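PDB 3N29: carboxynorspermidine decarboxylase from Campylobacter jejuni subsp. jejuni 81116, which probably decarboxylates carboxynorspermidine to norspermidine, using pyridoxal 5'-phosphate as cofactor. Local coordinates for residues H240-G245 against V274-G279; Y47-D52 against F79-A84. One frame throughout, in Å; residues are numbered along the deposited sequence.

Interaction 1 (H240-G245 against V274-G279); sequences HITKKG and VGWQTG
The indole of W276 turns one face to the imidazole of H240, whose edge comes down on it. This is a T-shaped stack. The centroid of the H240 ring is 4.4 Å from that of the W276 six-membered ring, and the planes meet at 75°. CE1 of H240 makes the closest approach, 3.3 Å from W276 CE3. CG of W276 lies anti to the backbone N (chi1 176°), which swings the indole across to the 240-245 loop. On the opposite face of the indole sits the CG of Q277. K243 serves both rings: its CB lies over the centre of the imidazole, and its CD reaches W276 CZ2 at 3.9 Å. T242 passes alongside, with OG1 3.4 Å from W276 CB. That hydroxyl is hydrogen-bonded to the backbone O of A273. The polar edge of the indole is met by a water in its plane. The water accepts from W276 NE1 and from K244 N, each at 3.0 Å, and so bridges the segments. Both backbones turn here, type I from H240 to K243 and type II from G275 to T278. The contact joins the loop after strand 232-234 to the end of helix 272-275 and the turn that follows it, at the C-terminal mouth of the barrel. Helix 51-68 borders both through N57 and L61, and strand 279-290 begins just past the second turn, at G279.

Interaction 2 (Y47-D52 against F79-A84); sequences YILEED and FAFSGA
The backbone N of A84 donates to F81 O at 2.8 Å, which folds residues 81-84 into a tight bend. The same N lies in the plane of the F81 ring, at its edge. The bend brings the ring of F81 and the methyl of A84 to one leucine, L49. CD2 of L49 does most of the touching. It sits over a face of the F81 ring in a CH-pi contact, 3.8 Å from the centroid and 24° off the ring normal. The methyl is shifted toward the rim, so F81 CD2 is its nearest ring atom, at 3.5 Å. The same CD2 meets A84 CB at 3.6 Å. L49 CB adds a looser contact with F81 CZ at 4.0 Å. The other branch, CD1, faces F79 and comes in at the ring edge, 4.3 Å from CE1. With CG of L49 anti to the backbone N (chi1 171°), the fork of the side chain is carried toward the 79-84 loop, and chi2 (76°) sets CD2 on F81 and CD1 toward F79. All four touching residues are buried and their meeting is wholly apolar. Backbone hydrogen bonds of S82 and packing of A80 on Y414 of the second subunit tie the 79-84 loop to that neighbour. The contact joins the loop between barrel strand 71-75 and helix 85-91 to strand 46-50. That strand lies between 279-290, antiparallel, and 393-397, parallel, where L394 touches F81 and L396 touches L49.

Overall arrangement
The two contacts lie side by side, their centres about 13 Å apart. Along the chain both segments of interaction 2 come first, and those of interaction 1 follow. They touch directly: T278 O probably accepts from E50 N at 2.8 Å, and G275 and V274 pack on F79. Strand 279-290, which begins as interaction 1 ends, pairs with strand 46-50 of interaction 2. Together they span the join between the eight-stranded parallel barrel and the mixed sheet. The side chain of H240 lies about 7 Å from bound norspermidine and that of F79 about 7 Å from pyridoxal phosphate, so both contacts sit just behind the active site; E272, shortly before 274-279, is in both pockets.

Interaction 1 (H240-G245 against V274-G279)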
loop_
_atom_site.group_PDB
_atom_site.type_symbol
_atom_site.label_atom_id
_atom_site.label_comp_id
_atom_site.label_asym_id
_atom_site.label_seq_id
_atom_site.Cartn_x
_atom_site.Cartn_y
_atom_site.Cartn_z
ATOM N N HIS A 240 18.793 -10.925 11.196
ATOM C CA HIS A 240 17.567 -11.477 11.784
ATOM C C HIS A 240 17.956 -11.944 13.189
ATOM O O HIS A 240 17.780 -13.116 13.550
ATOM C CB HIS A 240 17.170 -12.705 10.932
ATOM C CG HIS A 240 15.703 -12.902 10.763
ATOM N ND1 HIS A 240 14.760 -12.101 11.359
ATOM C CD2 HIS A 240 15.009 -13.775 9.982
ATOM C CE1 HIS A 240 13.554 -12.490 10.997
ATOM N NE2 HIS A 240 13.670 -13.497 10.156
ATOM N N ILE A 241 18.465 -11.017 13.964
ATOM C CA ILE A 241 19.107 -11.289 15.239
ATOM C C ILE A 241 18.191 -11.943 16.253
ATOM O O ILE A 241 18.636 -12.747 17.113
ATOM C CB ILE A 241 19.686 -9.970 15.813
ATOM C CG1 ILE A 241 20.824 -9.466 14.920
ATOM C CG2 ILE A 241 20.269 -10.190 17.271
ATOM C CD1 ILE A 241 21.266 -8.037 15.189
ATOM N N THR A 242 16.917 -11.603 16.191
ATOM C CA THR A 242 15.983 -12.053 17.193
ATOM C C THR A 242 15.162 -13.278 16.726
ATOM O O THR A 242 14.323 -13.778 17.463
ATOM C CB THR A 242 15.012 -10.938 17.580
ATOM O OG1 THR A 242 14.330 -10.473 16.402
ATOM C CG2 THR A 242 15.762 -9.809 18.239
ATOM N N LYS A 243 15.459 -13.802 15.561
ATOM C CA LYS A 243 14.832 -15.039 15.120
ATOM C C LYS A 243 15.511 -16.215 15.799
ATOM O O LYS A 243 16.748 -16.240 16.008
ATOM C CB LYS A 243 14.934 -15.214 13.617
ATOM C CG LYS A 243 14.262 -16.507 13.074
ATOM C CD LYS A 243 13.868 -16.376 11.623
ATOM C CE LYS A 243 13.659 -17.765 10.908
ATOM N NZ LYS A 243 12.813 -18.674 11.738
ATOM N N LYS A 244 14.702 -17.185 16.161
ATOM C CA LYS A 244 15.216 -18.346 16.872
ATOM C C LYS A 244 16.238 -19.027 15.969
ATOM O O LYS A 244 16.030 -19.173 14.768
ATOM C CB LYS A 244 14.049 -19.285 17.302
ATOM C CG LYS A 244 13.198 -19.850 16.162
ATOM C CD LYS A 244 12.096 -20.892 16.660
ATOM C CE LYS A 244 11.041 -21.273 15.536
ATOM N NZ LYS A 244 10.327 -20.079 14.956
ATOM N N GLY A 245 17.371 -19.400 16.538
ATOM C CA GLY A 245 18.423 -20.024 15.743
ATOM C C GLY A 245 19.530 -19.077 15.263
ATOM O O GLY A 245 20.613 -19.528 14.870
ATOM N N VAL A 274 13.838 -5.798 15.572
ATOM C CA VAL A 274 13.191 -5.168 16.698
ATOM C C VAL A 274 11.736 -5.597 16.854
ATOM O O VAL A 274 11.319 -5.896 17.913
ATOM C CB VAL A 274 13.295 -3.650 16.616
ATOM C CG1 VAL A 274 12.597 -3.014 17.721
ATOM C CG2 VAL A 274 14.731 -3.219 16.606
ATOM N N GLY A 275 11.010 -5.649 15.746
ATOM C CA GLY A 275 9.602 -5.962 15.732
ATOM C C GLY A 275 9.211 -7.412 15.576
ATOM O O GLY A 275 8.074 -7.731 15.641
ATOM N N TRP A 276 10.183 -8.277 15.408
ATOM C CA TRP A 276 9.970 -9.653 15.069
ATOM C C TRP A 276 9.197 -10.379 16.153
ATOM O O TRP A 276 9.644 -10.496 17.259
ATOM C CB TRP A 276 11.329 -10.357 14.817
ATOM C CG TRP A 276 11.229 -11.799 14.543
ATOM C CD1 TRP A 276 11.464 -12.803 15.404
ATOM C CD2 TRP A 276 10.830 -12.409 13.332
ATOM N NE1 TRP A 276 11.234 -13.991 14.825
ATOM C CE2 TRP A 276 10.850 -13.778 13.537
ATOM C CE3 TRP A 276 10.439 -11.926 12.090
ATOM C CZ2 TRP A 276 10.500 -14.667 12.552
ATOM C CZ3 TRP A 276 10.107 -12.805 11.122
ATOM C CH2 TRP A 276 10.143 -14.161 11.352
ATOM N N GLN A 277 8.048 -10.897 15.764
ATOM C CA GLN A 277 7.177 -11.634 16.638
ATOM C C GLN A 277 6.826 -10.858 17.922
ATOM O O GLN A 277 6.762 -11.416 18.965
ATOM C CB GLN A 277 7.725 -13.025 16.928
ATOM C CG GLN A 277 7.890 -13.820 15.695
ATOM C CD GLN A 277 8.291 -15.243 15.881
ATOM O OE1 GLN A 277 8.756 -15.643 16.910
ATOM N NE2 GLN A 277 8.130 -16.009 14.842
ATOM N N THR A 278 6.633 -9.567 17.804
ATOM C CA THR A 278 6.175 -8.761 18.916
ATOM C C THR A 278 4.665 -8.560 19.001
ATOM O O THR A 278 4.196 -8.043 19.936
ATOM C CB THR A 278 6.856 -7.382 18.939
ATOM O OG1 THR A 278 6.516 -6.642 17.785
ATOM C CG2 THR A 278 8.319 -7.533 19.005
ATOM N N GLY A 279 3.920 -8.900 17.973
ATOM C CA GLY A 279 2.501 -8.623 17.992
ATOM C C GLY A 279 1.680 -9.171 16.851
ATOM O O GLY A 279 2.216 -9.617 15.895
HETATM O O HOH W 1 11.769 -16.718 15.943
#

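Interaction 2 (Y47-D52 against F79-A84)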
loop_
_atom_site.group_PDB
_atom_site.type_symbol
_atom_site.label_atom_id
_atom_site.label_comp_id
_atom_site.label_asym_id
_atom_site.label_seq_id
_atom_site.Cartn_x
_atom_site.Cartn_y
_atom_site.Cartn_z
ATOM N N TYR A 47 -3.976 -3.754 15.594
ATOM C CA TYR A 47 -2.658 -4.327 15.731
ATOM C C TYR A 47 -2.300 -4.218 17.240
ATOM O O TYR A 47 -2.403 -3.109 17.788
ATOM C CB TYR A 47 -1.593 -3.540 14.973
ATOM C CG TYR A 47 -1.759 -3.399 13.446
ATOM C CD1 TYR A 47 -1.261 -4.343 12.602
ATOM C CD2 TYR A 47 -2.448 -2.321 12.891
ATOM C CE1 TYR A 47 -1.400 -4.218 11.238
ATOM C CE2 TYR A 47 -2.569 -2.188 11.524
ATOM C CZ TYR A 47 -2.093 -3.170 10.695
ATOM O OH TYR A 47 -2.164 -3.007 9.289
ATOM N N ILE A 48 -1.863 -5.299 17.854
ATOM C CA ILE A 48 -1.565 -5.309 19.275
ATOM C C ILE A 48 -0.119 -5.710 19.536
ATOM O O ILE A 48 0.316 -6.834 19.268
ATOM C CB ILE A 48 -2.563 -6.186 20.038
ATOM C CG1 ILE A 48 -3.996 -5.798 19.704
ATOM C CG2 ILE A 48 -2.287 -6.038 21.589
ATOM C CD1 ILE A 48 -5.041 -6.656 20.456
ATOM N N LEU A 49 0.668 -4.744 19.896
ATOM C CA LEU A 49 2.085 -4.999 20.251
ATOM C C LEU A 49 2.180 -5.433 21.692
ATOM O O LEU A 49 1.494 -4.852 22.547
ATOM C CB LEU A 49 2.886 -3.762 20.025
ATOM C CG LEU A 49 4.348 -3.715 20.522
ATOM C CD1 LEU A 49 5.179 -4.490 19.636
ATOM C CD2 LEU A 49 4.844 -2.320 20.392
ATOM N N GLU A 50 3.031 -6.419 21.960
ATOM C CA GLU A 50 3.163 -6.986 23.292
ATOM C C GLU A 50 4.472 -6.497 23.875
ATOM O O GLU A 50 5.523 -6.783 23.346
ATOM C CB GLU A 50 3.040 -8.488 23.261
ATOM C CG GLU A 50 1.677 -8.959 22.760
ATOM C CD GLU A 50 1.622 -10.454 22.490
ATOM O OE1 GLU A 50 1.959 -11.252 23.406
ATOM O OE2 GLU A 50 1.256 -10.842 21.368
ATOM N N GLU A 51 4.370 -5.679 24.921
ATOM C CA GLU A 51 5.551 -5.095 25.544
ATOM C C GLU A 51 6.580 -6.139 25.932
ATOM O O GLU A 51 7.775 -5.959 25.677
ATOM C CB GLU A 51 5.166 -4.166 26.714
ATOM C CG GLU A 51 6.356 -3.621 27.443
ATOM C CD GLU A 51 5.976 -2.618 28.541
ATOM O OE1 GLU A 51 4.777 -2.330 28.743
ATOM O OE2 GLU A 51 6.919 -2.141 29.188
ATOM N N ASP A 52 6.141 -7.217 26.582
ATOM C CA ASP A 52 7.040 -8.255 27.035
ATOM C C ASP A 52 7.894 -8.842 25.888
ATOM O O ASP A 52 9.070 -9.139 26.074
ATOM C CB ASP A 52 6.315 -9.411 27.767
ATOM C CG ASP A 52 5.793 -9.015 29.196
ATOM O OD1 ASP A 52 6.358 -8.086 29.830
ATOM O OD2 ASP A 52 4.769 -9.606 29.635
ATOM N N PHE A 79 9.721 -0.651 11.461
ATOM C CA PHE A 79 9.096 -0.652 12.772
ATOM C C PHE A 79 9.179 0.750 13.344
ATOM O O PHE A 79 10.284 1.238 13.565
ATOM C CB PHE A 79 9.800 -1.641 13.707
ATOM C CG PHE A 79 9.219 -1.749 15.078
ATOM C CD1 PHE A 79 8.174 -2.603 15.342
ATOM C CD2 PHE A 79 9.710 -0.984 16.133
ATOM C CE1 PHE A 79 7.672 -2.728 16.637
ATOM C CE2 PHE A 79 9.155 -1.079 17.437
ATOM C CZ PHE A 79 8.146 -1.959 17.670
ATOM N N ALA A 80 8.010 1.394 13.509
ATOM C CA ALA A 80 7.993 2.764 13.962
ATOM C C ALA A 80 6.877 2.944 14.972
ATOM O O ALA A 80 6.221 3.978 14.982
ATOM C CB ALA A 80 7.826 3.691 12.759
ATOM N N PHE A 81 6.602 1.930 15.785
ATOM C CA PHE A 81 5.357 1.933 16.621
ATOM C C PHE A 81 5.468 3.035 17.678
ATOM O O PHE A 81 6.261 2.929 18.592
ATOM C CB PHE A 81 5.207 0.578 17.271
ATOM C CG PHE A 81 3.826 0.281 17.809
ATOM C CD1 PHE A 81 2.903 -0.393 17.052
ATOM C CD2 PHE A 81 3.476 0.643 19.101
ATOM C CE1 PHE A 81 1.629 -0.697 17.574
ATOM C CE2 PHE A 81 2.242 0.341 19.600
ATOM C CZ PHE A 81 1.318 -0.328 18.811
ATOM N N SER A 82 4.663 4.090 17.543
ATOM C CA SER A 82 4.926 5.337 18.254
ATOM C C SER A 82 4.871 5.052 19.755
ATOM O O SER A 82 5.716 5.518 20.530
ATOM C CB SER A 82 3.893 6.368 17.826
ATOM O OG SER A 82 2.615 5.911 18.186
ATOM N N GLY A 83 3.933 4.196 20.151
ATOM C CA GLY A 83 3.771 3.829 21.545
ATOM C C GLY A 83 4.876 3.050 22.177
ATOM O O GLY A 83 4.865 2.823 23.387
ATOM N N ALA A 84 5.833 2.624 21.379
ATOM C CA ALA A 84 6.904 1.748 21.838
ATOM C C ALA A 84 8.257 2.435 21.725
ATOM O O ALA A 84 9.253 1.859 22.074
ATOM C CB ALA A 84 6.929 0.530 20.970
#